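Long-range contacts in reducing end xylose-releasing exo-oligoxylanase (Bacillus halodurans, PDB 1WU4), which hydrolyses xylooligosaccharides of three or more units, releasing xylose from the reducing end with inversion of anomeric configuration: residues 125-130 against 186-191; 107-112 against 163-168; 194-199 against 240-245. The protein carries 1 engineered substitution. All coordinates share one frame; numbering follows the deposited sequence.

Interaction 1: 125-130 against 186-191; sequences PAPDGE and KFIPEV
Pro127 sets the edge of its ring against the backbone of Lys186 and Phe187, and it has more surface covered by this contact than any other residue. Its CD lies 3.0 Å from Phe187 O, while CG faces both carbonyl oxygens, 3.4 Å from Phe187 O and 3.4 Å from Lys186 O. Both oxygens therefore face ring carbons, and the close approach at CD, the carbon bonded to the ring nitrogen, indicates tight packing. An alanine here would lack CG and CD, and this would probably open a gap beneath the two carbonyls and leave the 186-191 loop less firmly seated. Pro125 and Pro189 make the second point of contact. Their rings approach from opposite directions and meet corner to corner, Pro125 CG lying 3.7 Å from Pro189 CG. Beside these, Ile188 CG2 lies 3.7 Å from Pro125 O. A chi1 of 54° places CG1 between the backbone N and the carbonyl carbon and turns CG2 to the side of the N; CG2 then reaches Pro125 O and also sits over one face of the Phe187 ring, toward its rim, while the CD1 end leads away. Pro189 is the second residue of a type I turn, Ile188 to Val191, and its carbonyl O accepts a bond from Lys186 NZ at 3.1 Å, so the lysine ties back onto the turn; the same NZ also binds Pro176 O. Ala126 is the N-cap of helix 127-144 and Pro127 its first residue, so the contact joins the start of a helix of the (alpha/alpha)6 barrel to the loop between helix 154-167 and strand 193-194. On that loop Phe187 meets the ring of Phe193 and comes near Asp263, the probable proton acceptor, while Pro125 rests on His106 and Met177.

Interaction 2: 107-112 against 163-168; sequences AGYFAW and HTCVHN
The last turn of helix 154-167 receives Tyr109, which projects from the loop between helix 85-99 and strand 113-114 and meets Thr164, Cys165 and Asn168. Thr164 CG2 approaches the ring obliquely, 3.6 Å from Tyr109 CE1, the two side chains sliding past each other in opposite directions. Cys165 comes to the ring edge in a sulfur-aromatic contact: its SG is 5.5 Å from the Tyr109 centroid and 77° off the ring normal. The hydroxyl passes on to bond His175 O, with Asn168 CB packed 3.6 Å from Tyr109 OH. In the (alpha/alpha)6 barrel this fixes a long inter-helix loop against the C-terminal end of a following helix, where Asn168 is the first residue to leave helical geometry. A water completes the join, donating a hydrogen bond to Gly108 O at 2.7 Å and lying 2.8 Å from Thr164 OG1, which also bonds Lys160 O. Thr164 can serve both apolar and polar partners because its chi1 of -55° sets CG2 anti to the backbone N, facing the ring, and OG1 beside that N, facing the water. With phi at 104°, a CB on Gly108 would jam against the carbonyl O of Ala107 and, pointing at the helix, crowd Thr164 CG2.

Interaction 3: 194-199 against 240-245; sequences SDPSYH and LAPEYA
Two backbone hydrogen bonds pair Ser194 with Ala245, and they differ in geometry. Ser194 N donates to Ala245 O at 2.8 Å, nearly along the C=O axis. In return Ala245 N reaches Ser194 O at 3.0 Å from well above that carbonyl's plane, 50° out of it. The same Ser194 O is also approached by the CA-H of Tyr244. Apolar packing follows on one side: Pro196 lays its ring against the 240-245 loop, with CD against the carbonyl oxygens of Pro242 and Glu243, CG 3.9 Å from Ala245 CB, while its CB is 4.2 Å from Ala241 CB. Helix 216-233 adds Ala233 to this group and helix 265-278 adds Val267. The pairing is an antiparallel hydrogen-bonded bridge, the only one between these segments, and it belongs to the small two-stranded sheet of 193-194 and 245-246, which links two inter-helix loops of the (alpha/alpha)6 barrel beside the catalytic centre. Among the polar side chains, Asp195 extends with CG anti to its N (chi1 -177°), which leads its carboxylate past Tyr244. OD2 lies 3.5 Å from Tyr244 CD1, the carboxylate and ring planes turned 54° apart. On its other side OD1 accepts from Ser197 OG at 2.7 Å, on the syn side but out of the carboxylate plane, and more weakly from Ser197 N. Asp195 lies next to Asp263, the probable proton acceptor, and its orientation is set partly by Ser197, whose hydroxyl also bonds Arg266. A water accepts from Ser197 N at 2.9 Å and lies between Asp195 OD1 and Pro242 O. Ser194 OG takes a bond from His199 NE2 at 2.8 Å and also bonds Ile185 O, while Glu243, whose CB points away from the 194-199 segment, bonds Asp263 N through OE2.

Overall arrangement
Following the chain from the N terminus, the loop at 107-112 comes first and the start of helix 127-144 at 125-130 second; their partners follow in the same order, 163-168 and then 186-191. Interactions 1 and 2 therefore cross: interaction 2 closes a loop holding helix 127-144 and most of helix 154-167, and interaction 1 closes a second one holding both helices. Their centres lie 9 Å apart, joined by a probable bond from Phe110 N to Glu130 OE1. Interaction 3 opens only after both have closed, and encloses helices 201-210 and 216-233. It touches interaction 1 where Tyr198 packs on Asp128 and Phe187, but stays about 8 Å from interaction 2 at the nearest atoms.

Interaction 1: 125-130 against 186-191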
loop_
_atom_site.group_PDB
_atom_site.type_symbol
_atom_site.label_atom_id
_atom_site.label_comp_id
_atom_site.label_asym_id
_atom_site.label_seq_id
_atom_site.Cartn_x
_atom_site.Cartn_y
_atom_site.Cartn_z
ATOM N N PRO A 125 2.936 -15.957 -4.200
ATOM C CA PRO A 125 2.598 -14.539 -4.364
ATOM C C PRO A 125 2.395 -13.795 -3.045
ATOM O O PRO A 125 2.355 -14.400 -1.976
ATOM C CB PRO A 125 1.310 -14.601 -5.165
ATOM C CG PRO A 125 0.616 -15.770 -4.517
ATOM C CD PRO A 125 1.734 -16.799 -4.351
ATOM N N ALA A 126 2.274 -12.477 -3.143
ATOM C CA ALA A 126 2.035 -11.618 -1.987
ATOM C C ALA A 126 0.789 -10.807 -2.343
ATOM O O ALA A 126 0.853 -9.885 -3.152
ATOM C CB ALA A 126 3.224 -10.694 -1.757
ATOM N N PRO A 127 -0.364 -11.147 -1.744
ATOM C CA PRO A 127 -1.638 -10.465 -2.000
ATOM C C PRO A 127 -1.645 -8.939 -2.035
ATOM O O PRO A 127 -2.409 -8.347 -2.798
ATOM C CB PRO A 127 -2.551 -11.029 -0.918
ATOM C CG PRO A 127 -2.062 -12.434 -0.792
ATOM C CD PRO A 127 -0.553 -12.261 -0.797
ATOM N N ASP A 128 -0.819 -8.289 -1.219
ATOM C CA ASP A 128 -0.813 -6.831 -1.246
ATOM C C ASP A 128 -0.271 -6.306 -2.573
ATOM O O ASP A 128 -0.572 -5.183 -2.979
ATOM C CB ASP A 128 -0.060 -6.248 -0.030
ATOM C CG ASP A 128 1.403 -6.652 0.038
ATOM O OD1 ASP A 128 1.744 -7.794 -0.325
ATOM O OD2 ASP A 128 2.215 -5.813 0.492
ATOM N N GLY A 129 0.516 -7.129 -3.261
ATOM C CA GLY A 129 1.023 -6.733 -4.562
ATOM C C GLY A 129 -0.118 -6.800 -5.566
ATOM O O GLY A 129 -0.389 -5.842 -6.288
ATOM N N GLU A 130 -0.809 -7.935 -5.600
ATOM C CA GLU A 130 -1.926 -8.107 -6.522
ATOM C C GLU A 130 -2.974 -6.997 -6.425
ATOM O O GLU A 130 -3.427 -6.481 -7.443
ATOM C CB GLU A 130 -2.608 -9.465 -6.299
ATOM C CG GLU A 130 -2.089 -10.606 -7.182
ATOM C CD GLU A 130 -0.713 -11.113 -6.788
ATOM O OE1 GLU A 130 -0.218 -12.044 -7.461
ATOM O OE2 GLU A 130 -0.127 -10.596 -5.814
ATOM N N LYS A 186 -6.255 -12.614 2.496
ATOM C CA LYS A 186 -5.374 -13.518 3.235
ATOM C C LYS A 186 -3.921 -13.064 3.166
ATOM O O LYS A 186 -3.554 -12.265 2.304
ATOM C CB LYS A 186 -5.436 -14.925 2.642
ATOM C CG LYS A 186 -6.810 -15.539 2.485
ATOM C CD LYS A 186 -6.652 -16.849 1.716
ATOM C CE LYS A 186 -7.960 -17.557 1.463
ATOM N NZ LYS A 186 -7.706 -18.771 0.628
ATOM N N PHE A 187 -3.097 -13.582 4.075
ATOM C CA PHE A 187 -1.673 -13.260 4.069
ATOM C C PHE A 187 -1.088 -13.844 2.778
ATOM O O PHE A 187 -0.325 -13.180 2.077
ATOM C CB PHE A 187 -0.974 -13.861 5.286
ATOM C CG PHE A 187 0.516 -13.863 5.169
ATOM C CD1 PHE A 187 1.207 -12.679 4.935
ATOM C CD2 PHE A 187 1.223 -15.057 5.224
ATOM C CE1 PHE A 187 2.584 -12.685 4.751
ATOM C CE2 PHE A 187 2.599 -15.074 5.041
ATOM C CZ PHE A 187 3.280 -13.884 4.802
ATOM N N ILE A 188 -1.434 -15.099 2.496
ATOM C CA ILE A 188 -1.038 -15.777 1.260
ATOM C C ILE A 188 -2.189 -16.727 0.930
ATOM O O ILE A 188 -2.977 -17.082 1.806
ATOM C CB ILE A 188 0.318 -16.543 1.360
ATOM C CG1 ILE A 188 0.316 -17.526 2.527
ATOM C CG2 ILE A 188 1.461 -15.546 1.474
ATOM C CD1 ILE A 188 1.613 -18.322 2.635
ATOM N N PRO A 189 -2.312 -17.142 -0.338
ATOM C CA PRO A 189 -3.392 -18.038 -0.764
ATOM C C PRO A 189 -3.657 -19.324 0.013
ATOM O O PRO A 189 -4.816 -19.697 0.203
ATOM C CB PRO A 189 -3.046 -18.321 -2.225
ATOM C CG PRO A 189 -2.342 -17.072 -2.654
ATOM C CD PRO A 189 -1.441 -16.800 -1.475
ATOM N N GLU A 190 -2.603 -19.995 0.467
ATOM C CA GLU A 190 -2.774 -21.266 1.165
ATOM C C GLU A 190 -2.910 -21.261 2.683
ATOM O O GLU A 190 -2.921 -22.325 3.298
ATOM C CB GLU A 190 -1.652 -22.236 0.770
ATOM C CG GLU A 190 -0.239 -21.757 1.074
ATOM C CD GLU A 190 0.353 -20.909 -0.038
ATOM O OE1 GLU A 190 -0.127 -19.778 -0.256
ATOM O OE2 GLU A 190 1.303 -21.382 -0.698
ATOM N N VAL A 191 -3.009 -20.090 3.300
ATOM C CA VAL A 191 -3.170 -20.055 4.751
ATOM C C VAL A 191 -4.527 -19.469 5.101
ATOM O O VAL A 191 -5.217 -18.923 4.240
ATOM C CB VAL A 191 -2.067 -19.218 5.448
ATOM C CG1 VAL A 191 -0.702 -19.813 5.150
ATOM C CG2 VAL A 191 -2.139 -17.765 5.001
#

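Interaction 2: 107-112 against 163-168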
loop_
_atom_site.group_PDB
_atom_site.type_symbol
_atom_site.label_atom_id
_atom_site.label_comp_id
_atom_site.label_asym_id
_atom_site.label_seq_id
_atom_site.Cartn_x
_atom_site.Cartn_y
_atom_site.Cartn_z
ATOM N N ALA A 107 -0.454 -20.386 -10.441
ATOM C CA ALA A 107 -0.545 -19.881 -11.805
ATOM C C ALA A 107 -1.650 -18.826 -11.798
ATOM O O ALA A 107 -2.714 -19.040 -11.217
ATOM C CB ALA A 107 -0.899 -21.016 -12.764
ATOM N N GLY A 108 -1.396 -17.685 -12.427
ATOM C CA GLY A 108 -2.388 -16.624 -12.448
ATOM C C GLY A 108 -2.024 -15.502 -11.492
ATOM O O GLY A 108 -2.600 -14.414 -11.547
ATOM N N TYR A 109 -1.075 -15.778 -10.602
ATOM C CA TYR A 109 -0.599 -14.790 -9.638
ATOM C C TYR A 109 0.830 -14.400 -10.009
ATOM O O TYR A 109 1.400 -14.936 -10.965
ATOM C CB TYR A 109 -0.632 -15.356 -8.216
ATOM C CG TYR A 109 -2.019 -15.656 -7.680
ATOM C CD1 TYR A 109 -3.054 -14.725 -7.791
ATOM C CD2 TYR A 109 -2.276 -16.845 -7.000
ATOM C CE1 TYR A 109 -4.309 -14.970 -7.228
ATOM C CE2 TYR A 109 -3.525 -17.100 -6.434
ATOM C CZ TYR A 109 -4.532 -16.159 -6.550
ATOM O OH TYR A 109 -5.753 -16.401 -5.961
ATOM N N PHE A 110 1.412 -13.479 -9.249
ATOM C CA PHE A 110 2.766 -13.001 -9.520
ATOM C C PHE A 110 3.767 -13.427 -8.448
ATOM O O PHE A 110 3.528 -13.238 -7.256
ATOM C CB PHE A 110 2.743 -11.473 -9.628
ATOM C CG PHE A 110 1.882 -10.959 -10.750
ATOM C CD1 PHE A 110 2.442 -10.644 -11.985
ATOM C CD2 PHE A 110 0.506 -10.827 -10.585
ATOM C CE1 PHE A 110 1.644 -10.206 -13.041
ATOM C CE2 PHE A 110 -0.300 -10.392 -11.637
ATOM C CZ PHE A 110 0.271 -10.081 -12.867
ATOM N N ALA A 111 4.887 -14.007 -8.877
ATOM C CA ALA A 111 5.928 -14.442 -7.946
ATOM C C ALA A 111 6.311 -13.219 -7.120
ATOM O O ALA A 111 6.666 -12.180 -7.674
ATOM C CB ALA A 111 7.132 -14.972 -8.715
ATOM N N TRP A 112 6.259 -13.342 -5.797
ATOM C CA TRP A 112 6.521 -12.194 -4.935
ATOM C C TRP A 112 7.921 -11.599 -4.957
ATOM O O TRP A 112 8.084 -10.390 -4.755
ATOM C CB TRP A 112 6.130 -12.513 -3.482
ATOM C CG TRP A 112 7.178 -13.221 -2.681
ATOM C CD1 TRP A 112 7.432 -14.562 -2.653
ATOM C CD2 TRP A 112 8.114 -12.615 -1.784
ATOM N NE1 TRP A 112 8.468 -14.830 -1.788
ATOM C CE2 TRP A 112 8.906 -13.651 -1.242
ATOM C CE3 TRP A 112 8.360 -11.294 -1.385
ATOM C CZ2 TRP A 112 9.929 -13.407 -0.318
ATOM C CZ3 TRP A 112 9.379 -11.051 -0.467
ATOM C CH2 TRP A 112 10.150 -12.105 0.056
ATOM N N HIS A 163 -10.425 -11.537 -10.915
ATOM C CA HIS A 163 -11.257 -12.724 -11.065
ATOM C C HIS A 163 -10.528 -13.887 -10.389
ATOM O O HIS A 163 -11.115 -14.654 -9.629
ATOM C CB HIS A 163 -11.473 -13.061 -12.541
ATOM C CG HIS A 163 -12.016 -14.439 -12.761
ATOM N ND1 HIS A 163 -13.320 -14.780 -12.475
ATOM C CD2 HIS A 163 -11.411 -15.579 -13.172
ATOM C CE1 HIS A 163 -13.494 -16.070 -12.696
ATOM N NE2 HIS A 163 -12.352 -16.579 -13.119
ATOM N N THR A 164 -9.238 -14.014 -10.681
ATOM C CA THR A 164 -8.427 -15.075 -10.099
ATOM C C THR A 164 -8.393 -14.950 -8.576
ATOM O O THR A 164 -8.567 -15.934 -7.858
ATOM C CB THR A 164 -6.984 -15.020 -10.640
ATOM O OG1 THR A 164 -7.016 -15.065 -12.072
ATOM C CG2 THR A 164 -6.169 -16.193 -10.116
ATOM N N CYS A 165 -8.172 -13.732 -8.090
ATOM C CA CYS A 165 -8.109 -13.479 -6.653
ATOM C C CYS A 165 -9.341 -13.960 -5.895
ATOM O O CYS A 165 -9.235 -14.393 -4.751
ATOM C CB CYS A 165 -7.912 -11.986 -6.387
ATOM S SG CYS A 165 -6.308 -11.336 -6.905
ATOM N N VAL A 166 -10.502 -13.886 -6.537
ATOM C CA VAL A 166 -11.745 -14.296 -5.895
ATOM C C VAL A 166 -12.178 -15.731 -6.192
ATOM O O VAL A 166 -12.664 -16.433 -5.303
ATOM C CB VAL A 166 -12.909 -13.354 -6.309
ATOM C CG1 VAL A 166 -14.219 -13.826 -5.691
ATOM C CG2 VAL A 166 -12.604 -11.933 -5.874
ATOM N N HIS A 167 -11.975 -16.169 -7.432
ATOM C CA HIS A 167 -12.425 -17.489 -7.864
ATOM C C HIS A 167 -11.424 -18.627 -8.002
ATOM O O HIS A 167 -11.826 -19.760 -8.274
ATOM C CB HIS A 167 -13.174 -17.330 -9.187
ATOM C CG HIS A 167 -14.407 -16.491 -9.076
ATOM N ND1 HIS A 167 -15.623 -17.007 -8.686
ATOM C CD2 HIS A 167 -14.601 -15.164 -9.256
ATOM C CE1 HIS A 167 -16.514 -16.033 -8.629
ATOM N NE2 HIS A 167 -15.920 -14.904 -8.969
ATOM N N ASN A 168 -10.137 -18.353 -7.820
ATOM C CA ASN A 168 -9.136 -19.408 -7.962
ATOM C C ASN A 168 -9.479 -20.607 -7.081
ATOM O O ASN A 168 -9.842 -20.452 -5.914
ATOM C CB ASN A 168 -7.746 -18.886 -7.593
ATOM C CG ASN A 168 -6.635 -19.631 -8.308
ATOM O OD1 ASN A 168 -5.491 -19.648 -7.852
ATOM N ND2 ASN A 168 -6.962 -20.236 -9.444
HETATM O O HOH W 1 -4.773 -13.820 -13.076
#

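Interaction 3: 194-199 against 240-245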
loop_
_atom_site.group_PDB
_atom_site.type_symbol
_atom_site.label_atom_id
_atom_site.label_comp_id
_atom_site.label_asym_id
_atom_site.label_seq_id
_atom_site.Cartn_x
_atom_site.Cartn_y
_atom_site.Cartn_z
ATOM N N SER A 194 -4.623 -13.511 8.248
ATOM C CA SER A 194 -4.419 -12.305 7.465
ATOM C C SER A 194 -3.250 -11.434 7.909
ATOM O O SER A 194 -2.421 -11.839 8.720
ATOM C CB SER A 194 -5.725 -11.498 7.478
ATOM O OG SER A 194 -5.754 -10.502 6.474
ATOM N N ASP A 195 -3.204 -10.230 7.349
ATOM C CA ASP A 195 -2.166 -9.244 7.628
ATOM C C ASP A 195 -2.916 -7.908 7.587
ATOM O O ASP A 195 -3.310 -7.445 6.518
ATOM C CB ASP A 195 -1.104 -9.326 6.525
ATOM C CG ASP A 195 0.072 -8.398 6.755
ATOM O OD1 ASP A 195 -0.151 -7.210 7.063
ATOM O OD2 ASP A 195 1.226 -8.863 6.599
ATOM N N PRO A 196 -3.144 -7.281 8.756
ATOM C CA PRO A 196 -3.864 -6.002 8.815
ATOM C C PRO A 196 -3.489 -4.944 7.773
ATOM O O PRO A 196 -4.369 -4.309 7.186
ATOM C CB PRO A 196 -3.607 -5.533 10.243
ATOM C CG PRO A 196 -3.615 -6.828 10.999
ATOM C CD PRO A 196 -2.776 -7.737 10.111
ATOM N N SER A 197 -2.192 -4.769 7.535
ATOM C CA SER A 197 -1.714 -3.773 6.577
ATOM C C SER A 197 -2.133 -4.040 5.133
ATOM O O SER A 197 -2.021 -3.154 4.287
ATOM C CB SER A 197 -0.185 -3.658 6.649
ATOM O OG SER A 197 0.458 -4.782 6.071
ATOM N N TYR A 198 -2.608 -5.251 4.853
ATOM C CA TYR A 198 -3.046 -5.626 3.507
ATOM C C TYR A 198 -4.479 -5.179 3.225
ATOM O O TYR A 198 -4.925 -5.189 2.076
ATOM C CB TYR A 198 -3.006 -7.146 3.339
ATOM C CG TYR A 198 -1.642 -7.784 3.181
ATOM C CD1 TYR A 198 -0.469 -7.107 3.518
ATOM C CD2 TYR A 198 -1.536 -9.102 2.735
ATOM C CE1 TYR A 198 0.782 -7.736 3.415
ATOM C CE2 TYR A 198 -0.305 -9.735 2.630
ATOM C CZ TYR A 198 0.848 -9.052 2.970
ATOM O OH TYR A 198 2.063 -9.696 2.872
ATOM N N HIS A 199 -5.211 -4.809 4.272
ATOM C CA HIS A 199 -6.602 -4.410 4.107
ATOM C C HIS A 199 -6.773 -3.005 3.559
ATOM O O HIS A 199 -6.418 -2.020 4.206
ATOM C CB HIS A 199 -7.336 -4.578 5.438
ATOM C CG HIS A 199 -7.490 -6.010 5.843
ATOM N ND1 HIS A 199 -8.661 -6.713 5.658
ATOM C CD2 HIS A 199 -6.591 -6.897 6.329
ATOM C CE1 HIS A 199 -8.475 -7.973 6.009
ATOM N NE2 HIS A 199 -7.227 -8.112 6.419
ATOM N N LEU A 240 -2.150 0.230 17.975
ATOM C CA LEU A 240 -1.165 -0.540 17.214
ATOM C C LEU A 240 -1.701 -1.878 16.711
ATOM O O LEU A 240 -2.344 -2.619 17.452
ATOM C CB LEU A 240 0.082 -0.788 18.070
ATOM C CG LEU A 240 0.764 0.441 18.677
ATOM C CD1 LEU A 240 1.966 -0.015 19.490
ATOM C CD2 LEU A 240 1.191 1.413 17.586
ATOM N N ALA A 241 -1.422 -2.180 15.445
ATOM C CA ALA A 241 -1.860 -3.432 14.835
ATOM C C ALA A 241 -0.665 -4.349 14.604
ATOM O O ALA A 241 0.440 -3.882 14.324
ATOM C CB ALA A 241 -2.559 -3.151 13.506
ATOM N N PRO A 242 -0.871 -5.669 14.725
ATOM C CA PRO A 242 0.202 -6.643 14.520
ATOM C C PRO A 242 0.466 -6.805 13.027
ATOM O O PRO A 242 -0.372 -6.433 12.204
ATOM C CB PRO A 242 -0.368 -7.913 15.139
ATOM C CG PRO A 242 -1.831 -7.799 14.800
ATOM C CD PRO A 242 -2.124 -6.343 15.120
ATOM N N GLU A 243 1.625 -7.352 12.676
ATOM C CA GLU A 243 1.943 -7.564 11.268
ATOM C C GLU A 243 1.028 -8.641 10.680
ATOM O O GLU A 243 0.448 -8.448 9.613
ATOM C CB GLU A 243 3.412 -7.945 11.113
ATOM C CG GLU A 243 4.350 -6.797 11.430
ATOM C CD GLU A 243 5.795 -7.138 11.157
ATOM O OE1 GLU A 243 6.368 -7.952 11.911
ATOM O OE2 GLU A 243 6.354 -6.594 10.180
ATOM N N TYR A 244 0.914 -9.774 11.370
ATOM C CA TYR A 244 0.023 -10.858 10.947
ATOM C C TYR A 244 -1.029 -11.019 12.042
ATOM O O TYR A 244 -0.734 -10.842 13.226
ATOM C CB TYR A 244 0.739 -12.206 10.827
ATOM C CG TYR A 244 1.807 -12.357 9.765
ATOM C CD1 TYR A 244 2.161 -11.308 8.915
ATOM C CD2 TYR A 244 2.502 -13.558 9.653
ATOM C CE1 TYR A 244 3.201 -11.463 7.980
ATOM C CE2 TYR A 244 3.527 -13.722 8.735
ATOM C CZ TYR A 244 3.875 -12.674 7.906
ATOM O OH TYR A 244 4.922 -12.851 7.027
ATOM N N ALA A 245 -2.244 -11.376 11.649
ATOM C CA ALA A 245 -3.313 -11.576 12.615
ATOM C C ALA A 245 -4.249 -12.664 12.119
ATOM O O ALA A 245 -4.435 -12.837 10.915
ATOM C CB ALA A 245 -4.086 -10.282 12.828
HETATM O O HOH W 2 -0.171 -5.614 9.426
#